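Local coordinates for protein putative uronate isomerase (Thermotoga maritima, PDB 4NAR) that is of uncertain function but carries a lactate racemase-type N-terminal domain and may act as a racemase or isomerase, at residues T112-F117 and I203-E208; H99-P104 and A171-V176. All blocks are in the same frame, centred on the assembly; numbering follows the deposited sequence.

Contact 1 of 2, residues T112-F117 and I203-E208; sequences TLPAGF and INRASE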
loop_
_atom_site.group_PDB
_atom_site.type_symbol
_atom_site.label_atom_id
_atom_site.label_comp_id
_atom_site.label_asym_id
_atom_site.label_seq_id
_atom_site.Cartn_x
_atom_site.Cartn_y
_atom_site.Cartn_z
ATOM N N THR A 112 -6.627 2.707 22.597
ATOM C CA THR A 112 -5.780 3.814 22.162
ATOM C C THR A 112 -4.302 3.454 22.198
ATOM O O THR A 112 -3.883 2.616 22.996
ATOM C CB THR A 112 -5.966 5.080 23.043
ATOM O OG1 THR A 112 -5.898 4.710 24.419
ATOM C CG2 THR A 112 -7.312 5.749 22.802
ATOM N N LEU A 113 -3.519 4.086 21.323
ATOM C CA LEU A 113 -2.075 4.159 21.499
ATOM C C LEU A 113 -1.786 5.265 22.525
ATOM O O LEU A 113 -2.330 6.364 22.419
ATOM C CB LEU A 113 -1.378 4.475 20.165
ATOM C CG LEU A 113 -1.526 3.434 19.043
ATOM C CD1 LEU A 113 -0.801 3.874 17.773
ATOM C CD2 LEU A 113 -1.008 2.074 19.491
ATOM N N PRO A 114 -0.944 4.977 23.534
ATOM C CA PRO A 114 -0.577 5.998 24.532
ATOM C C PRO A 114 0.272 7.142 23.961
ATOM O O PRO A 114 1.075 6.931 23.043
ATOM C CB PRO A 114 0.227 5.206 25.580
ATOM C CG PRO A 114 0.701 3.967 24.852
ATOM C CD PRO A 114 -0.408 3.646 23.878
ATOM N N ALA A 115 0.095 8.334 24.524
ATOM C CA ALA A 115 0.713 9.561 24.028
ATOM C C ALA A 115 2.231 9.496 23.984
ATOM O O ALA A 115 2.844 10.009 23.041
ATOM C CB ALA A 115 0.262 10.759 24.874
ATOM N N GLY A 116 2.829 8.887 25.009
ATOM C CA GLY A 116 4.275 8.756 25.077
ATOM C C GLY A 116 4.856 8.048 23.864
ATOM O O GLY A 116 5.770 8.554 23.196
ATOM N N PHE A 117 4.315 6.870 23.573
ATOM C CA PHE A 117 4.729 6.084 22.422
ATOM C C PHE A 117 4.473 6.833 21.106
ATOM O O PHE A 117 5.339 6.863 20.223
ATOM C CB PHE A 117 4.005 4.735 22.452
ATOM C CG PHE A 117 4.156 3.937 21.188
ATOM C CD1 PHE A 117 5.360 3.293 20.889
ATOM C CD2 PHE A 117 3.092 3.833 20.287
ATOM C CE1 PHE A 117 5.503 2.552 19.702
ATOM C CE2 PHE A 117 3.227 3.093 19.103
ATOM C CZ PHE A 117 4.436 2.454 18.810
ATOM N N ILE A 203 1.951 0.058 13.718
ATOM C CA ILE A 203 1.030 -0.925 13.173
ATOM C C ILE A 203 0.955 -2.161 14.060
ATOM O O ILE A 203 -0.147 -2.659 14.344
ATOM C CB ILE A 203 1.433 -1.321 11.721
ATOM C CG1 ILE A 203 1.028 -0.209 10.746
ATOM C CG2 ILE A 203 0.807 -2.664 11.310
ATOM C CD1 ILE A 203 1.534 -0.434 9.331
ATOM N N ASN A 204 2.120 -2.655 14.488
ATOM C CA ASN A 204 2.176 -3.854 15.321
ATOM C C ASN A 204 1.576 -3.604 16.699
ATOM O O ASN A 204 0.845 -4.444 17.235
ATOM C CB ASN A 204 3.609 -4.357 15.476
ATOM C CG ASN A 204 4.192 -4.912 14.170
ATOM O OD1 ASN A 204 3.484 -5.062 13.149
ATOM N ND2 ASN A 204 5.495 -5.237 14.206
ATOM N N ARG A 205 1.878 -2.438 17.264
ATOM C CA ARG A 205 1.391 -2.097 18.601
ATOM C C ARG A 205 -0.129 -2.028 18.614
ATOM O O ARG A 205 -0.777 -2.611 19.484
ATOM C CB ARG A 205 2.017 -0.785 19.089
ATOM C CG ARG A 205 1.461 -0.252 20.412
ATOM C CD ARG A 205 1.627 -1.239 21.564
ATOM N NE ARG A 205 1.143 -0.693 22.840
ATOM C CZ ARG A 205 0.087 -1.167 23.507
ATOM N NH1 ARG A 205 -0.599 -2.210 23.023
ATOM N NH2 ARG A 205 -0.282 -0.606 24.660
ATOM N N ALA A 206 -0.701 -1.356 17.621
ATOM C CA ALA A 206 -2.152 -1.231 17.514
ATOM C C ALA A 206 -2.848 -2.581 17.229
ATOM O O ALA A 206 -3.927 -2.879 17.773
ATOM C CB ALA A 206 -2.482 -0.234 16.453
ATOM N N SER A 207 -2.217 -3.401 16.391
ATOM C CA SER A 207 -2.811 -4.672 15.989
ATOM C C SER A 207 -2.939 -5.637 17.151
ATOM O O SER A 207 -3.821 -6.500 17.150
ATOM C CB SER A 207 -2.006 -5.328 14.871
ATOM O OG SER A 207 -1.941 -4.455 13.762
ATOM N N GLU A 208 -2.040 -5.509 18.123
ATOM C CA GLU A 208 -2.106 -6.327 19.324
ATOM C C GLU A 208 -3.477 -6.194 19.983
ATOM O O GLU A 208 -4.126 -7.191 20.309
ATOM C CB GLU A 208 -1.041 -5.884 20.308
ATOM C CG GLU A 208 0.177 -6.774 20.317
ATOM C CD GLU A 208 1.044 -6.530 21.539
ATOM O OE1 GLU A 208 1.721 -5.469 21.601
ATOM O OE2 GLU A 208 1.033 -7.401 22.443
#
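The aliphatic part of R205 lies against L113 and F117, and this arginine carries most of the contact. Its CG is 3.5 Å from CD2 of L113 and 4.0 Å from CE2 of F117, so a single methylene rests against a leucine methyl and an aromatic carbon. L113 and R205 run past each other in opposite directions. The F117 ring meets the arginine chain at a slant; R205 CB lies 4.1 Å from F117 CZ. With CG anti to the backbone N (chi1 174°), the arginine leaves helix 198-213 toward these two side chains, and a bend at chi2 (59°) turns the rest of the chain toward P114. There the guanidinium passes P114 loosely, NH2 to CD 4.3 Å, with its plane 56° from that of the F117 ring.

The segment 112-117 is where strand 107-113, antiparallel to strand 130-135, gives way to helix 115-121, with P114 at the N-cap. The contact therefore lays helix 198-213 against this strand-to-helix junction, and L113, backbone-bonded to I130 of the partner strand, reaches the helix with its CD2 methyl. No hydrogen bond crosses between the two segments, and the closest approach is between carbons. L113 CD2 also sits 4.1 Å from CB of A206, and I132 of strand 130-135 touches both of these side chains. Within the helix, I203 O accepts from S207 N at 3.0 Å and from S207 OG at 2.6 Å, the two donors approaching from opposite faces of the carbonyl plane.

Contact 2 of 2, residues H99-P104 and A171-V176; sequences HEFFNP and ASTEVV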
loop_
_atom_site.group_PDB
_atom_site.type_symbol
_atom_site.label_atom_id
_atom_site.label_comp_id
_atom_site.label_asym_id
_atom_site.label_seq_id
_atom_site.Cartn_x
_atom_site.Cartn_y
_atom_site.Cartn_z
ATOM N N HIS A 99 -14.911 -1.663 2.446
ATOM C CA HIS A 99 -14.561 -1.022 3.712
ATOM C C HIS A 99 -15.135 0.402 3.667
ATOM O O HIS A 99 -15.366 0.932 2.582
ATOM C CB HIS A 99 -13.032 -1.019 3.902
ATOM C CG HIS A 99 -12.582 -0.337 5.161
ATOM N ND1 HIS A 99 -13.227 -0.479 6.361
ATOM C CD2 HIS A 99 -11.521 0.493 5.385
ATOM C CE1 HIS A 99 -12.599 0.243 7.288
ATOM N NE2 HIS A 99 -11.566 0.830 6.714
ATOM N N GLU A 100 -15.395 1.002 4.832
ATOM C CA GLU A 100 -15.900 2.381 4.916
ATOM C C GLU A 100 -14.996 3.209 5.829
ATOM O O GLU A 100 -15.366 3.569 6.952
ATOM C CB GLU A 100 -17.333 2.404 5.441
ATOM C CG GLU A 100 -18.287 1.531 4.660
ATOM C CD GLU A 100 -19.526 1.194 5.465
ATOM O OE1 GLU A 100 -20.460 2.046 5.474
ATOM O OE2 GLU A 100 -19.558 0.092 6.091
ATOM N N PHE A 101 -13.806 3.494 5.311
ATOM C CA PHE A 101 -12.702 4.108 6.043
ATOM C C PHE A 101 -13.156 5.381 6.761
ATOM O O PHE A 101 -12.734 5.672 7.895
ATOM C CB PHE A 101 -11.601 4.440 5.019
ATOM C CG PHE A 101 -10.306 4.887 5.623
ATOM C CD1 PHE A 101 -10.116 6.210 5.994
ATOM C CD2 PHE A 101 -9.262 3.993 5.791
ATOM C CE1 PHE A 101 -8.907 6.638 6.550
ATOM C CE2 PHE A 101 -8.054 4.407 6.330
ATOM C CZ PHE A 101 -7.878 5.738 6.717
ATOM N N PHE A 102 -14.014 6.142 6.082
ATOM C CA PHE A 102 -14.371 7.476 6.558
ATOM C C PHE A 102 -15.700 7.478 7.291
ATOM O O PHE A 102 -16.219 8.542 7.595
ATOM C CB PHE A 102 -14.462 8.452 5.381
ATOM C CG PHE A 102 -13.179 8.595 4.603
ATOM C CD1 PHE A 102 -12.196 9.500 5.003
ATOM C CD2 PHE A 102 -12.962 7.830 3.455
ATOM C CE1 PHE A 102 -10.998 9.632 4.268
ATOM C CE2 PHE A 102 -11.771 7.947 2.717
ATOM C CZ PHE A 102 -10.787 8.847 3.126
ATOM N N ASN A 103 -16.267 6.298 7.534
ATOM C CA ASN A 103 -17.569 6.218 8.184
ATOM C C ASN A 103 -17.452 5.687 9.613
ATOM O O ASN A 103 -17.242 4.482 9.829
ATOM C CB ASN A 103 -18.547 5.372 7.363
ATOM C CG ASN A 103 -19.994 5.523 7.833
ATOM O OD1 ASN A 103 -20.264 5.967 8.972
ATOM N ND2 ASN A 103 -20.940 5.145 6.957
ATOM N N PRO A 104 -17.606 6.594 10.600
ATOM C CA PRO A 104 -17.459 6.227 12.021
ATOM C C PRO A 104 -18.342 5.044 12.392
ATOM O O PRO A 104 -17.952 4.193 13.195
ATOM C CB PRO A 104 -17.935 7.477 12.765
ATOM C CG PRO A 104 -17.674 8.612 11.788
ATOM C CD PRO A 104 -17.948 8.021 10.420
ATOM N N ALA A 171 -8.799 0.126 8.496
ATOM C CA ALA A 171 -8.727 0.975 9.675
ATOM C C ALA A 171 -9.390 2.329 9.385
ATOM O O ALA A 171 -10.378 2.426 8.616
ATOM C CB ALA A 171 -7.271 1.151 10.107
ATOM N N SER A 172 -8.835 3.378 9.982
ATOM C CA SER A 172 -9.377 4.703 9.784
ATOM C C SER A 172 -8.348 5.789 10.048
ATOM O O SER A 172 -7.169 5.516 10.322
ATOM C CB SER A 172 -10.631 4.906 10.643
ATOM O OG SER A 172 -10.415 4.500 11.986
ATOM N N THR A 173 -8.846 7.018 10.014
ATOM C CA THR A 173 -8.048 8.218 9.866
ATOM C C THR A 173 -6.940 8.441 10.888
ATOM O O THR A 173 -5.798 8.714 10.511
ATOM C CB THR A 173 -8.973 9.438 9.858
ATOM O OG1 THR A 173 -9.791 9.360 8.689
ATOM C CG2 THR A 173 -8.176 10.726 9.817
ATOM N N GLU A 174 -7.276 8.346 12.170
ATOM C CA GLU A 174 -6.345 8.784 13.204
ATOM C C GLU A 174 -5.069 7.961 13.197
ATOM O O GLU A 174 -3.971 8.528 13.095
ATOM C CB GLU A 174 -6.974 8.774 14.599
ATOM C CG GLU A 174 -8.274 9.540 14.712
ATOM C CD GLU A 174 -9.484 8.640 14.451
ATOM O OE1 GLU A 174 -9.410 7.755 13.540
ATOM O OE2 GLU A 174 -10.504 8.817 15.167
ATOM N N VAL A 175 -5.202 6.637 13.294
ATOM C CA VAL A 175 -4.018 5.797 13.372
ATOM C C VAL A 175 -3.225 5.814 12.053
ATOM O O VAL A 175 -1.984 5.752 12.055
ATOM C CB VAL A 175 -4.375 4.345 13.812
ATOM C CG1 VAL A 175 -5.326 3.670 12.785
ATOM C CG2 VAL A 175 -3.109 3.517 14.066
ATOM N N VAL A 176 -3.935 5.935 10.934
ATOM C CA VAL A 176 -3.298 5.933 9.621
ATOM C C VAL A 176 -2.525 7.249 9.368
ATOM O O VAL A 176 -1.410 7.239 8.814
ATOM C CB VAL A 176 -4.332 5.618 8.508
ATOM C CG1 VAL A 176 -3.744 5.876 7.101
ATOM C CG2 VAL A 176 -4.856 4.153 8.662
HETATM O O HOH W 1 -11.478 7.634 9.337
#
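The start of helix 173-186 packs against a type I beta turn, E100 to N103, in the loop between strands 94-97 and 107-113; H99 and F101 of this loop meet A171, S172 and T173 at the helix N terminus. Both pieces lie within the region assigned to the lactate racemase N-terminal domain.

F101 supplies most of the packing. Its CG is anti to the backbone N (chi1 -171°), which carries the ring across to S172. The ring lies under the backbone of S172, whose CA makes a CH-pi contact over one face, 3.7 Å from the F101 ring centroid and 16° off the normal. The CZ corner points at V176, whose CG2 comes up to the ring edge 3.9 Å from F101 CZ, while T173 crosses the phenyl roughly at a right angle, its OG1 3.6 Å from F101 CE1. A sulfate ion, probably from the crystallisation liquor, is bound near the V176 side chain.

H99 makes the direct hydrogen bond. NE2 donates to A171 O at 2.8 Å, and the carbonyl oxygen lies nearly in the imidazole plane, receiving the N-H on a lone pair. The other ring nitrogen, ND1, is hydrogen-bonded to N135 ND2, so both imidazole nitrogens are bonded, which should restrain the ring's rotation; the backbone N of F101 sits over the centre of one of its faces. S172 occupies the N-cap position without capping: its OG goes instead to K133 O.

A water meets the first helical N-H: it accepts from T173 N at 2.8 Å and donates to F101 O at 2.7 Å, bridging turn and helix, and it also lies 2.5 Å from T173 OG1.

Overall arrangement
Running from the N terminus, the chain leaves strand 94-97, enters the loop of contact 2, continues along strand 107-113 and reaches the first half of contact 1 at its far end. After strand 130-135, the antiparallel partner of 107-113, and strand 144-150, it comes back at 171-176 to close contact 2 across 66 intervening residues. Helix 173-186 leads, by way of helix 188-191, to helix 198-213, where 203-208 closes contact 1 across 85. The closures cross, since their segments alternate. Their centres are 16 Å apart, and strand 130-135 borders both. Contact 2 sets the loop before strand 107-113, and contact 1 the strand's far end and the turn into helix 115-121, against helices 173-186 and 198-213.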